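Local coordinates for tripeptidase (Staphylococcus aureus subsp. aureus, PDB 3RZA), which probably cleaves short peptides, most likely tripeptides, as a metallopeptidase of the M20 family, at residues 126-131 with 370-375; 186-191 with 360-365; 204-209 with 264-269; 221-226 with 258-263. All blocks are in the same frame, centred on the assembly; numbering follows the deposited sequence.

Interaction 1: residues 126-131 with 370-375; sequences LGADDK and ERMPIK. With ZN (zinc ion), chain C; CA (calcium ion), chain D.
Glu-370 reaches from the loop before strand 371-373 to the backbone amides at the N-terminal end of helix 128-147, next to the two-metal centre expected of an M20 peptidase. Both carboxylate oxygens take part in hydrogen bonding. Glu-370 OE1 accepts from Leu-126 N at 3.2 Å and Gly-127 N at 3.0 Å, both donors approaching from the same face, more than 50° out of the carboxylate plane. Glu-370 OE2 accepts from Asp-129 N at 2.8 Å with a nearly straight angle of 172°. Three backbone N-H groups of one turn hold the carboxylate's rotation, and CG anti to the backbone N (chi1 -179°) with an extended chain beyond it delivers the group there.

Apolar contacts lie alongside. Leu-126 CD2 packs 4.0 Å from CB of the selenomethionine Met-372, and Ala-128 CB meets that same CB at 3.9 Å.

Metal coordination begins just beyond, at Asp-129. A cis peptide links Asp-129 to Asp-130, and the Asp-129 carboxylate bridges the two ions, with His-98 and Asp-186 completing the protein ligands of zinc, Glu-163 and His-366 those of calcium. Asp-129 OD1 binds zinc at 2.1 Å and its OD2 binds calcium at 2.1 Å.

Interaction 2: residues 186-191 with 360-365; sequences DASADV and VGYEKI. With ZN (zinc ion), chain C.
Tyr-362 and Asp-186 meet beside the zinc ion, where a loop of the M20 catalytic domain lays an aromatic ring against a metal ligand. The ring leaves the backbone with CG between N and the carbonyl carbon (chi1 45°). From CB outward, the Tyr-362 ring first passes Val-360, whose CB sits 3.5 Å above one face, offset toward the rim. Tyr-362 CE1 then comes within 3.5 Å of Ser-188 OG, which lies at the ring edge near its plane, while Tyr-362 CE2 passes 4.0 Å from Asp-186 OD1. At the tip, Tyr-362 OH donates to Asp-186 OD1 over 2.8 Å. The carboxylate and ring planes stand 78° apart, and the hydroxyl approaches from above the carboxylate plane, 48° out of it. Asp-186 OD1 also binds zinc at 2.1 Å, so the phenol acts as a second-shell group that positions a first-shell ligand. Water 2 donates to the phenol oxygen and also hydrogen-bonds to Ser-188 OG.

Backbone bonds fasten the rest: Val-360 N to Ala-187 O and Gly-361 N to Ala-189 O. Between these acceptors Ser-188 centres an inverse gamma turn. Val-191 CG2 closes the far end, 3.4 Å from Val-360 O.

The contact is framed by two helices: helix 128-147 touches Val-360, Tyr-362 and Ile-365, and helix 374-393 packs on Val-191 and Val-360, while Ala-187 pairs through its backbone with Leu-358 of strand 355-359.

Interaction 3: residues 204-209 with 264-269; sequences ISAKII and VILEAE
Ile-204, Leu-266 and Ile-208 bury much of the surface where strands 204-209 and 264-269 run antiparallel, their axes 4.7 Å apart at closest approach and at 165°. All three lie on the sheet face that also carries Ala-206, Val-264 and Ala-268.

Ile-204 forms a hydrogen-bonded pair with Ala-268, the two residues exchanging two N-H...O bonds. In the conformer given, its CG2 branch, set between the backbone N and the carbonyl carbon by chi1 174°, comes near Ala-268 CB.

Leu-266 faces Ala-206, and Leu-266 N reaches Ala-206 O at 2.8 Å, almost straight at 178°. In the conformer given, Leu-266 CD2 touches Ile-208 CG1 at 3.6 Å, a diagonal contact across the register. Ile-208 in turn exchanges two backbone bonds with Val-264, one of them from Ile-208 N to Val-264 O, 2.8 Å long.

The other face is more polar. Water 3 hydrogen-bonds to Ser-205 OG and donates to Ala-268 O, and Ile-265 CD1 lies 3.7 Å from Lys-207 CG.

Strands 299-312 and 244-253 extend the sheet beyond the two segments, pairing with 194-209 and 263-272 respectively. Helix 275-295 covers Ile-204, Ala-206 and Ala-268, and helix 224-234 covers Ile-208 and Val-264, giving an alpha-beta layer whose more polar face brings Glu-267 against Thr-257 of the second subunit. An antiparallel sheet backed by these two helices, with the second subunit beside it, is consistent with the dimerisation domain of M20 peptidases.

Interaction 4: residues 221-226 with 258-263; sequences GVSAIN and NIVADE
In the loop leading into strand 263-272, Val-260 and Ala-261 abut the start of helix 224-234, whose N-cap residue is Ser-223. Taken in order, Val-260 comes first. A chi1 of 178° carries Val-260 CG1 toward the turn that precedes the helix, 3.5 Å from Ser-223 N and 3.8 Å from Ser-223 CB. Asn-247 of the second subunit packs on Val-260 and donates a hydrogen bond from ND2 to Ile-259 O, so the loop takes part in the dimer contact.

Ala-261 carries the polar link. Ala-261 O accepts from Ala-224 N at 2.8 Å with an angle of 164°, the donor tilted 24° from the carbonyl plane, and Ser-223 CA adds a CA-H...O contact to the same oxygen. An amide of the first helical turn is thereby satisfied by the neighbouring loop. On the amide side of the residue, Ala-261 N donates to water 4, which also accepts from Ser-223 OG. That hydroxyl oxygen in turn caps the helix through weak bonds from Ile-225 N and Asn-226 N.

Asp-262 and Glu-263 have their side chains directed away, yet their backbone still borders the helix: Ala-224 CB lies 3.7 Å from Asp-262 C and 3.5 Å from Glu-263 N. The apolar seam is closed by Ile-225 CD1, which rests 3.6 Å from Ala-261 CB.

How the interactions relate
Interactions 1 and 2 lie side by side at the metal centre, their centres about 8 Å apart; both include the zinc ion, through Asp-129 and Asp-186, and share water 1. A salt bridge from Arg-371 NE to Glu-363 OE1, 2.7 Å, also joins them. Interactions 3 and 4 form a second group, about 15 Å between centres, in contact where Ala-224 CB lies 3.4 Å from Ile-208 O; both touch the second subunit. Centres of interactions 1 and 3 are about 36 Å apart, and those of 1 and 4 about 47 Å. This separation is consistent with the M20 division into a catalytic domain and a dimerisation domain.

Interaction 1: residues 126-131 with 370-375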
loop_
_atom_site.group_PDB
_atom_site.type_symbol
_atom_site.label_atom_id
_atom_site.label_comp_id
_atom_site.label_asym_id
_atom_site.label_seq_id
_atom_site.Cartn_x
_atom_site.Cartn_y
_atom_site.Cartn_z
ATOM N N LEU A 126 -13.631 -23.346 -11.752
ATOM C CA LEU A 126 -13.968 -24.691 -12.269
ATOM C C LEU A 126 -12.703 -25.531 -12.401
ATOM O O LEU A 126 -12.703 -26.720 -12.089
ATOM C CB LEU A 126 -14.692 -24.599 -13.631
ATOM C CG LEU A 126 -15.201 -25.868 -14.328
ATOM C CD1 LEU A 126 -16.040 -26.741 -13.388
ATOM C CD2 LEU A 126 -16.033 -25.512 -15.579
ATOM N N GLY A 127 -11.629 -24.923 -12.873
ATOM C CA GLY A 127 -10.462 -25.672 -13.288
ATOM C C GLY A 127 -10.594 -26.345 -14.650
ATOM O O GLY A 127 -9.854 -27.299 -14.939
ATOM N N ALA A 128 -11.464 -25.812 -15.520
ATOM C CA ALA A 128 -11.390 -26.130 -16.969
ATOM C C ALA A 128 -10.012 -25.813 -17.517
ATOM O O ALA A 128 -9.478 -26.546 -18.344
ATOM C CB ALA A 128 -12.455 -25.382 -17.742
ATOM N N ASP A 129 -9.477 -24.693 -17.067
ATOM C CA ASP A 129 -8.079 -24.389 -17.180
ATOM C C ASP A 129 -7.293 -25.140 -16.052
ATOM O O ASP A 129 -7.272 -24.667 -14.893
ATOM C CB ASP A 129 -7.887 -22.904 -17.083
ATOM C CG ASP A 129 -6.462 -22.495 -17.238
ATOM O OD1 ASP A 129 -5.621 -23.269 -17.710
ATOM O OD2 ASP A 129 -6.157 -21.343 -16.883
ATOM N N ASP A 130 -6.650 -26.279 -16.336
ATOM C CA ASP A 130 -6.428 -26.882 -17.669
ATOM C C ASP A 130 -6.876 -28.351 -17.730
ATOM O O ASP A 130 -6.434 -29.121 -18.595
ATOM C CB ASP A 130 -4.952 -26.727 -18.041
ATOM C CG ASP A 130 -4.669 -26.966 -19.534
ATOM O OD1 ASP A 130 -5.586 -26.718 -20.356
ATOM O OD2 ASP A 130 -3.546 -27.456 -19.868
ATOM N N LYS A 131 -7.833 -28.715 -16.881
ATOM C CA LYS A 131 -8.288 -30.091 -16.793
ATOM C C LYS A 131 -9.164 -30.525 -18.008
ATOM O O LYS A 131 -9.321 -31.703 -18.237
ATOM C CB LYS A 131 -8.978 -30.336 -15.436
ATOM C CG LYS A 131 -7.992 -30.134 -14.254
ATOM C CD LYS A 131 -8.627 -30.101 -12.895
ATOM C CE LYS A 131 -7.567 -30.350 -11.826
ATOM N NZ LYS A 131 -8.038 -30.153 -10.406
ATOM N N GLU A 370 -15.812 -19.119 -13.967
ATOM C CA GLU A 370 -15.210 -19.939 -15.031
ATOM C C GLU A 370 -16.192 -20.957 -15.509
ATOM O O GLU A 370 -16.899 -21.548 -14.702
ATOM C CB GLU A 370 -13.949 -20.655 -14.557
ATOM C CG GLU A 370 -13.251 -21.526 -15.650
ATOM C CD GLU A 370 -12.004 -22.218 -15.145
ATOM O OE1 GLU A 370 -11.702 -22.103 -13.938
ATOM O OE2 GLU A 370 -11.341 -22.899 -15.952
ATOM N N ARG A 371 -16.235 -21.160 -16.823
ATOM C CA ARG A 371 -17.112 -22.176 -17.392
ATOM C C ARG A 371 -16.505 -22.846 -18.590
ATOM O O ARG A 371 -15.603 -22.287 -19.230
ATOM C CB ARG A 371 -18.473 -21.569 -17.759
ATOM C CG ARG A 371 -18.422 -20.531 -18.886
ATOM C CD ARG A 371 -19.782 -19.902 -19.150
ATOM N NE ARG A 371 -19.749 -19.162 -20.424
ATOM C CZ ARG A 371 -20.800 -18.624 -21.056
ATOM N NH1 ARG A 371 -22.038 -18.680 -20.544
ATOM N NH2 ARG A 371 -20.603 -18.013 -22.222
HETATM N N MSE A 372 -17.025 -24.036 -18.908
HETATM C CA MSE A 372 -16.543 -24.831 -20.051
HETATM C C MSE A 372 -17.741 -25.185 -20.922
HETATM O O MSE A 372 -18.663 -25.848 -20.428
HETATM C CB MSE A 372 -15.851 -26.102 -19.562
HETATM C CG MSE A 372 -15.160 -26.909 -20.643
HETATM SE SE MSE A 372 -13.749 -25.982 -21.547
HETATM C CE MSE A 372 -13.576 -27.083 -23.109
ATOM N N PRO A 373 -17.735 -24.769 -22.213
ATOM C CA PRO A 373 -18.783 -25.286 -23.093
ATOM C C PRO A 373 -18.583 -26.769 -23.389
ATOM O O PRO A 373 -17.467 -27.179 -23.712
ATOM C CB PRO A 373 -18.632 -24.441 -24.371
ATOM C CG PRO A 373 -17.510 -23.452 -24.087
ATOM C CD PRO A 373 -16.756 -23.949 -22.961
ATOM N N ILE A 374 -19.652 -27.559 -23.258
ATOM C CA ILE A 374 -19.603 -29.005 -23.539
ATOM C C ILE A 374 -19.244 -29.236 -25.019
ATOM O O ILE A 374 -18.439 -30.100 -25.321
ATOM C CB ILE A 374 -20.960 -29.736 -23.173
ATOM C CG1 ILE A 374 -21.229 -29.718 -21.662
ATOM C CG2 ILE A 374 -20.971 -31.196 -23.654
ATOM C CD1 ILE A 374 -22.769 -29.902 -21.298
ATOM N N LYS A 375 -19.806 -28.428 -25.921
ATOM C CA LYS A 375 -19.507 -28.557 -27.356
ATOM C C LYS A 375 -17.998 -28.347 -27.638
ATOM O O LYS A 375 -17.417 -29.060 -28.459
ATOM C CB LYS A 375 -20.362 -27.596 -28.193
ATOM C CG LYS A 375 -20.133 -27.689 -29.723
ATOM C CD LYS A 375 -21.082 -26.815 -30.474
ATOM C CE LYS A 375 -20.870 -26.947 -31.955
ATOM N NZ LYS A 375 -21.768 -26.012 -32.709
HETATM ZN ZN ZN C . -3.644 -23.104 -18.274
HETATM CA CA CA D . -4.499 -20.437 -16.024
HETATM O O HOH W 1 -3.142 -21.086 -18.098
#

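Interaction 2: residues 186-191 with 360-365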
loop_
_atom_site.group_PDB
_atom_site.type_symbol
_atom_site.label_atom_id
_atom_site.label_comp_id
_atom_site.label_asym_id
_atom_site.label_seq_id
_atom_site.Cartn_x
_atom_site.Cartn_y
_atom_site.Cartn_z
ATOM N N ASP A 186 -3.754 -25.558 -24.128
ATOM C CA ASP A 186 -3.844 -24.566 -23.051
ATOM C C ASP A 186 -3.868 -23.072 -23.532
ATOM O O ASP A 186 -3.246 -22.222 -22.918
ATOM C CB ASP A 186 -2.653 -24.786 -22.064
ATOM C CG ASP A 186 -2.789 -23.998 -20.756
ATOM O OD1 ASP A 186 -3.922 -23.830 -20.270
ATOM O OD2 ASP A 186 -1.753 -23.562 -20.199
ATOM N N ALA A 187 -4.616 -22.773 -24.596
ATOM C CA ALA A 187 -4.801 -21.380 -25.084
ATOM C C ALA A 187 -6.217 -20.874 -24.772
ATOM O O ALA A 187 -7.189 -21.627 -24.909
ATOM C CB ALA A 187 -4.532 -21.314 -26.570
ATOM N N SER A 188 -6.326 -19.610 -24.337
ATOM C CA SER A 188 -7.624 -18.910 -24.228
ATOM C C SER A 188 -8.048 -18.449 -25.613
ATOM O O SER A 188 -7.819 -17.309 -26.010
ATOM C CB SER A 188 -7.527 -17.709 -23.271
ATOM O OG SER A 188 -7.221 -18.134 -21.952
ATOM N N ALA A 189 -8.620 -19.369 -26.363
ATOM C CA ALA A 189 -9.072 -19.115 -27.722
ATOM C C ALA A 189 -10.067 -20.215 -28.075
ATOM O O ALA A 189 -10.107 -21.254 -27.435
ATOM C CB ALA A 189 -7.885 -19.103 -28.724
ATOM N N ASP A 190 -10.882 -19.957 -29.078
ATOM C CA ASP A 190 -11.864 -20.928 -29.541
ATOM C C ASP A 190 -11.152 -22.226 -29.978
ATOM O O ASP A 190 -10.008 -22.184 -30.499
ATOM C CB ASP A 190 -12.659 -20.372 -30.734
ATOM C CG ASP A 190 -13.479 -19.100 -30.401
ATOM O OD1 ASP A 190 -13.688 -18.751 -29.208
ATOM O OD2 ASP A 190 -13.904 -18.442 -31.370
ATOM N N VAL A 191 -11.817 -23.366 -29.793
ATOM C CA VAL A 191 -11.290 -24.631 -30.331
ATOM C C VAL A 191 -11.183 -24.541 -31.882
ATOM O O VAL A 191 -12.111 -24.060 -32.552
ATOM C CB VAL A 191 -12.118 -25.853 -29.898
ATOM C CG1 VAL A 191 -11.488 -27.160 -30.416
ATOM C CG2 VAL A 191 -12.243 -25.904 -28.352
ATOM N N VAL A 360 -8.500 -24.047 -26.153
ATOM C CA VAL A 360 -9.281 -24.971 -25.342
ATOM C C VAL A 360 -10.789 -24.573 -25.300
ATOM O O VAL A 360 -11.653 -25.420 -24.994
ATOM C CB VAL A 360 -8.693 -25.066 -23.895
ATOM C CG1 VAL A 360 -9.502 -26.036 -23.011
ATOM C CG2 VAL A 360 -7.238 -25.519 -23.952
ATOM N N GLY A 361 -11.111 -23.292 -25.561
ATOM C CA GLY A 361 -12.497 -22.813 -25.485
ATOM C C GLY A 361 -13.052 -22.602 -24.065
ATOM O O GLY A 361 -14.234 -22.271 -23.909
ATOM N N TYR A 362 -12.205 -22.733 -23.038
ATOM C CA TYR A 362 -12.614 -22.411 -21.663
ATOM C C TYR A 362 -12.832 -20.894 -21.546
ATOM O O TYR A 362 -12.317 -20.111 -22.368
ATOM C CB TYR A 362 -11.646 -22.968 -20.589
ATOM C CG TYR A 362 -10.132 -22.801 -20.819
ATOM C CD1 TYR A 362 -9.572 -21.594 -21.284
ATOM C CD2 TYR A 362 -9.251 -23.830 -20.504
ATOM C CE1 TYR A 362 -8.199 -21.450 -21.463
ATOM C CE2 TYR A 362 -7.851 -23.675 -20.690
ATOM C CZ TYR A 362 -7.351 -22.467 -21.163
ATOM O OH TYR A 362 -5.982 -22.258 -21.354
ATOM N N GLU A 363 -13.657 -20.489 -20.588
ATOM C CA GLU A 363 -14.106 -19.089 -20.498
ATOM C C GLU A 363 -14.094 -18.585 -19.064
ATOM O O GLU A 363 -14.339 -19.357 -18.141
ATOM C CB GLU A 363 -15.497 -18.978 -21.070
ATOM C CG GLU A 363 -15.548 -19.043 -22.619
ATOM C CD GLU A 363 -16.958 -18.873 -23.162
ATOM O OE1 GLU A 363 -17.914 -18.997 -22.358
ATOM O OE2 GLU A 363 -17.114 -18.614 -24.385
ATOM N N LYS A 364 -13.818 -17.277 -18.917
ATOM C CA LYS A 364 -13.756 -16.598 -17.618
ATOM C C LYS A 364 -12.818 -17.326 -16.647
ATOM O O LYS A 364 -13.129 -17.490 -15.445
ATOM C CB LYS A 364 -15.159 -16.433 -17.025
ATOM C CG LYS A 364 -16.135 -15.681 -17.933
ATOM C CD LYS A 364 -17.057 -14.773 -17.100
ATOM C CE LYS A 364 -18.015 -13.988 -17.972
ATOM N NZ LYS A 364 -19.052 -14.891 -18.490
ATOM N N ILE A 365 -11.662 -17.750 -17.173
ATOM C CA ILE A 365 -10.699 -18.537 -16.392
ATOM C C ILE A 365 -10.097 -17.661 -15.290
ATOM O O ILE A 365 -10.117 -16.449 -15.386
ATOM C CB ILE A 365 -9.589 -19.219 -17.279
ATOM C CG1 ILE A 365 -8.669 -18.180 -17.980
ATOM C CG2 ILE A 365 -10.244 -20.152 -18.314
ATOM C CD1 ILE A 365 -7.465 -18.812 -18.728
HETATM ZN ZN ZN C . -3.644 -23.104 -18.274
HETATM O O HOH W 2 -4.857 -19.446 -20.500
HETATM O O HOH W 1 -3.142 -21.086 -18.098
#

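Interaction 3: residues 204-209 with 264-269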
loop_
_atom_site.group_PDB
_atom_site.type_symbol
_atom_site.label_atom_id
_atom_site.label_comp_id
_atom_site.label_asym_id
_atom_site.label_seq_id
_atom_site.Cartn_x
_atom_site.Cartn_y
_atom_site.Cartn_z
ATOM N N ILE A 204 9.488 -5.900 -13.765
ATOM C CA ILE A 204 10.379 -4.812 -13.341
ATOM C C ILE A 204 9.832 -4.275 -12.026
ATOM O O ILE A 204 8.644 -3.959 -11.915
ATOM C CB ILE A 204 10.550 -3.691 -14.423
ATOM C CG1 ILE A 204 11.363 -2.506 -13.871
ATOM C CG2 ILE A 204 9.218 -3.220 -14.937
ATOM C CD1 ILE A 204 11.994 -1.619 -14.951
ATOM N N SER A 205 10.685 -4.246 -11.012
ATOM C CA SER A 205 10.331 -3.649 -9.737
ATOM C C SER A 205 11.302 -2.516 -9.394
ATOM O O SER A 205 12.476 -2.584 -9.724
ATOM C CB SER A 205 10.332 -4.706 -8.657
ATOM O OG SER A 205 9.382 -5.710 -8.951
ATOM N N ALA A 206 10.778 -1.474 -8.744
ATOM C CA ALA A 206 11.553 -0.307 -8.381
ATOM C C ALA A 206 11.277 0.078 -6.903
ATOM O O ALA A 206 10.108 0.194 -6.497
ATOM C CB ALA A 206 11.230 0.847 -9.316
ATOM N N LYS A 207 12.336 0.164 -6.098
ATOM C CA LYS A 207 12.282 0.792 -4.770
ATOM C C LYS A 207 12.823 2.202 -4.903
ATOM O O LYS A 207 14.019 2.385 -5.224
ATOM C CB LYS A 207 13.099 -0.003 -3.774
ATOM C CG LYS A 207 13.220 0.635 -2.373
ATOM C CD LYS A 207 13.768 -0.361 -1.426
ATOM C CE LYS A 207 14.359 0.271 -0.200
ATOM N NZ LYS A 207 15.057 -0.777 0.596
ATOM N N ILE A 208 11.949 3.195 -4.671
ATOM C CA ILE A 208 12.300 4.603 -4.784
ATOM C C ILE A 208 12.490 5.128 -3.358
ATOM O O ILE A 208 11.569 5.041 -2.543
ATOM C CB ILE A 208 11.195 5.437 -5.509
ATOM C CG1 ILE A 208 10.846 4.857 -6.905
ATOM C CG2 ILE A 208 11.628 6.889 -5.636
ATOM C CD1 ILE A 208 12.012 4.786 -7.866
ATOM N N ILE A 209 13.683 5.634 -3.057
ATOM C CA ILE A 209 13.995 6.223 -1.746
ATOM C C ILE A 209 14.111 7.748 -1.852
ATOM O O ILE A 209 14.791 8.266 -2.756
ATOM C CB ILE A 209 15.329 5.670 -1.190
ATOM C CG1 ILE A 209 15.260 4.149 -0.997
ATOM C CG2 ILE A 209 15.716 6.374 0.131
ATOM C CD1 ILE A 209 14.234 3.700 0.001
ATOM N N VAL A 264 8.847 4.286 -1.645
ATOM C CA VAL A 264 7.792 3.737 -2.472
ATOM C C VAL A 264 8.302 2.475 -3.141
ATOM O O VAL A 264 9.414 2.466 -3.684
ATOM C CB VAL A 264 7.371 4.751 -3.551
ATOM C CG1 VAL A 264 6.470 4.102 -4.581
ATOM C CG2 VAL A 264 6.660 5.923 -2.910
ATOM N N ILE A 265 7.483 1.424 -3.126
ATOM C CA ILE A 265 7.750 0.187 -3.870
ATOM C C ILE A 265 6.786 0.143 -5.025
ATOM O O ILE A 265 5.572 0.301 -4.807
ATOM C CB ILE A 265 7.535 -1.082 -3.001
ATOM C CG1 ILE A 265 8.394 -1.043 -1.730
ATOM C CG2 ILE A 265 7.796 -2.353 -3.835
ATOM C CD1 ILE A 265 9.900 -1.000 -1.961
ATOM N N LEU A 266 7.336 0.027 -6.244
ATOM C CA LEU A 266 6.566 -0.159 -7.481
ATOM C C LEU A 266 6.794 -1.570 -7.963
ATOM O O LEU A 266 7.923 -2.037 -7.932
ATOM C CB LEU A 266 7.059 0.779 -8.596
ATOM C CG LEU A 266 6.938 2.290 -8.464
ATOM C CD1 LEU A 266 5.523 2.654 -8.163
ATOM C CD2 LEU A 266 7.875 2.828 -7.416
ATOM N N GLU A 267 5.739 -2.224 -8.455
ATOM C CA GLU A 267 5.874 -3.520 -9.179
ATOM C C GLU A 267 5.180 -3.441 -10.521
ATOM O O GLU A 267 3.968 -3.138 -10.586
ATOM C CB GLU A 267 5.314 -4.679 -8.367
ATOM C CG GLU A 267 5.996 -4.832 -7.000
ATOM C CD GLU A 267 5.505 -6.048 -6.213
ATOM O OE1 GLU A 267 5.401 -7.154 -6.793
ATOM O OE2 GLU A 267 5.200 -5.877 -5.022
ATOM N N ALA A 268 5.946 -3.710 -11.575
ATOM C CA ALA A 268 5.528 -3.486 -12.949
ATOM C C ALA A 268 5.844 -4.702 -13.813
ATOM O O ALA A 268 6.520 -5.644 -13.371
ATOM C CB ALA A 268 6.214 -2.232 -13.514
ATOM N N GLU A 269 5.314 -4.696 -15.034
ATOM C CA GLU A 269 5.728 -5.659 -16.074
ATOM C C GLU A 269 5.819 -5.021 -17.433
ATOM O O GLU A 269 5.328 -3.902 -17.632
ATOM C CB GLU A 269 4.763 -6.839 -16.156
ATOM C CG GLU A 269 3.318 -6.439 -16.433
ATOM C CD GLU A 269 2.595 -7.441 -17.272
ATOM O OE1 GLU A 269 2.321 -8.551 -16.759
ATOM O OE2 GLU A 269 2.294 -7.124 -18.450
HETATM O O HOH W 3 7.428 -6.648 -10.831
#

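Interaction 4: residues 221-226 with 258-263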
loop_
_atom_site.group_PDB
_atom_site.type_symbol
_atom_site.label_atom_id
_atom_site.label_comp_id
_atom_site.label_asym_id
_atom_site.label_seq_id
_atom_site.Cartn_x
_atom_site.Cartn_y
_atom_site.Cartn_z
ATOM N N GLY A 221 12.994 17.633 3.046
ATOM C CA GLY A 221 12.854 16.261 2.566
ATOM C C GLY A 221 12.783 16.163 1.060
ATOM O O GLY A 221 12.973 17.147 0.335
ATOM N N VAL A 222 12.577 14.940 0.611
ATOM C CA VAL A 222 12.414 14.582 -0.796
ATOM C C VAL A 222 11.348 13.481 -0.796
ATOM O O VAL A 222 11.542 12.437 -0.155
ATOM C CB VAL A 222 13.756 14.064 -1.415
ATOM C CG1 VAL A 222 13.571 13.671 -2.864
ATOM C CG2 VAL A 222 14.879 15.121 -1.293
ATOM N N SER A 223 10.196 13.739 -1.419
ATOM C CA SER A 223 9.100 12.782 -1.418
ATOM C C SER A 223 9.361 11.671 -2.436
ATOM O O SER A 223 9.508 11.968 -3.614
ATOM C CB SER A 223 7.781 13.443 -1.754
ATOM O OG SER A 223 6.750 12.473 -1.690
ATOM N N ALA A 224 9.409 10.408 -1.978
ATOM C CA ALA A 224 9.447 9.249 -2.873
ATOM C C ALA A 224 8.140 9.061 -3.658
ATOM O O ALA A 224 8.169 8.527 -4.755
ATOM C CB ALA A 224 9.790 7.950 -2.078
ATOM N N ILE A 225 7.004 9.497 -3.098
ATOM C CA ILE A 225 5.705 9.471 -3.830
ATOM C C ILE A 225 5.743 10.406 -5.047
ATOM O O ILE A 225 5.465 9.947 -6.174
ATOM C CB ILE A 225 4.508 9.807 -2.929
ATOM C CG1 ILE A 225 4.243 8.658 -1.957
ATOM C CG2 ILE A 225 3.253 10.114 -3.769
ATOM C CD1 ILE A 225 3.247 9.026 -0.809
ATOM N N ASN A 226 6.165 11.665 -4.838
ATOM C CA ASN A 226 6.320 12.622 -5.966
ATOM C C ASN A 226 7.273 12.106 -7.038
ATOM O O ASN A 226 6.970 12.207 -8.205
ATOM C CB ASN A 226 6.786 14.010 -5.500
ATOM C CG ASN A 226 5.775 14.697 -4.597
ATOM O OD1 ASN A 226 4.765 14.101 -4.199
ATOM N ND2 ASN A 226 6.036 15.946 -4.273
ATOM N N ASN A 258 1.302 13.825 7.559
ATOM C CA ASN A 258 2.198 14.867 8.094
ATOM C C ASN A 258 3.706 14.583 7.969
ATOM O O ASN A 258 4.517 15.358 8.508
ATOM C CB ASN A 258 1.837 15.181 9.562
ATOM C CG ASN A 258 2.167 14.033 10.524
ATOM O OD1 ASN A 258 2.100 12.862 10.160
ATOM N ND2 ASN A 258 2.498 14.378 11.760
ATOM N N ILE A 259 4.073 13.516 7.240
ATOM C CA ILE A 259 5.475 13.138 6.999
ATOM C C ILE A 259 5.734 13.078 5.501
ATOM O O ILE A 259 4.948 12.475 4.768
ATOM C CB ILE A 259 5.767 11.742 7.658
ATOM C CG1 ILE A 259 5.617 11.827 9.185
ATOM C CG2 ILE A 259 7.157 11.233 7.283
ATOM C CD1 ILE A 259 6.548 12.853 9.873
ATOM N N VAL A 260 6.823 13.704 5.037
ATOM C CA VAL A 260 7.277 13.534 3.649
ATOM C C VAL A 260 7.679 12.045 3.486
ATOM O O VAL A 260 8.494 11.536 4.268
ATOM C CB VAL A 260 8.459 14.507 3.255
ATOM C CG1 VAL A 260 8.937 14.255 1.800
ATOM C CG2 VAL A 260 8.047 15.966 3.396
ATOM N N ALA A 261 7.041 11.353 2.525
ATOM C CA ALA A 261 7.218 9.903 2.322
ATOM C C ALA A 261 8.602 9.607 1.782
ATOM O O ALA A 261 8.985 10.155 0.753
ATOM C CB ALA A 261 6.143 9.359 1.325
ATOM N N ASP A 262 9.355 8.753 2.467
ATOM C CA ASP A 262 10.743 8.442 2.039
ATOM C C ASP A 262 10.925 7.093 1.313
ATOM O O ASP A 262 12.076 6.734 1.003
ATOM C CB ASP A 262 11.727 8.571 3.209
ATOM C CG ASP A 262 11.576 7.473 4.257
ATOM O OD1 ASP A 262 10.590 6.722 4.223
ATOM O OD2 ASP A 262 12.446 7.408 5.155
ATOM N N GLU A 263 9.835 6.367 1.048
ATOM C CA GLU A 263 9.907 5.085 0.355
ATOM C C GLU A 263 8.653 4.735 -0.405
ATOM O O GLU A 263 7.561 4.775 0.154
ATOM C CB GLU A 263 10.222 3.950 1.322
ATOM C CG GLU A 263 10.250 2.540 0.668
ATOM C CD GLU A 263 10.935 1.481 1.520
ATOM O OE1 GLU A 263 11.461 1.822 2.575
ATOM O OE2 GLU A 263 10.947 0.296 1.133
HETATM O O HOH W 4 5.307 12.831 0.511
#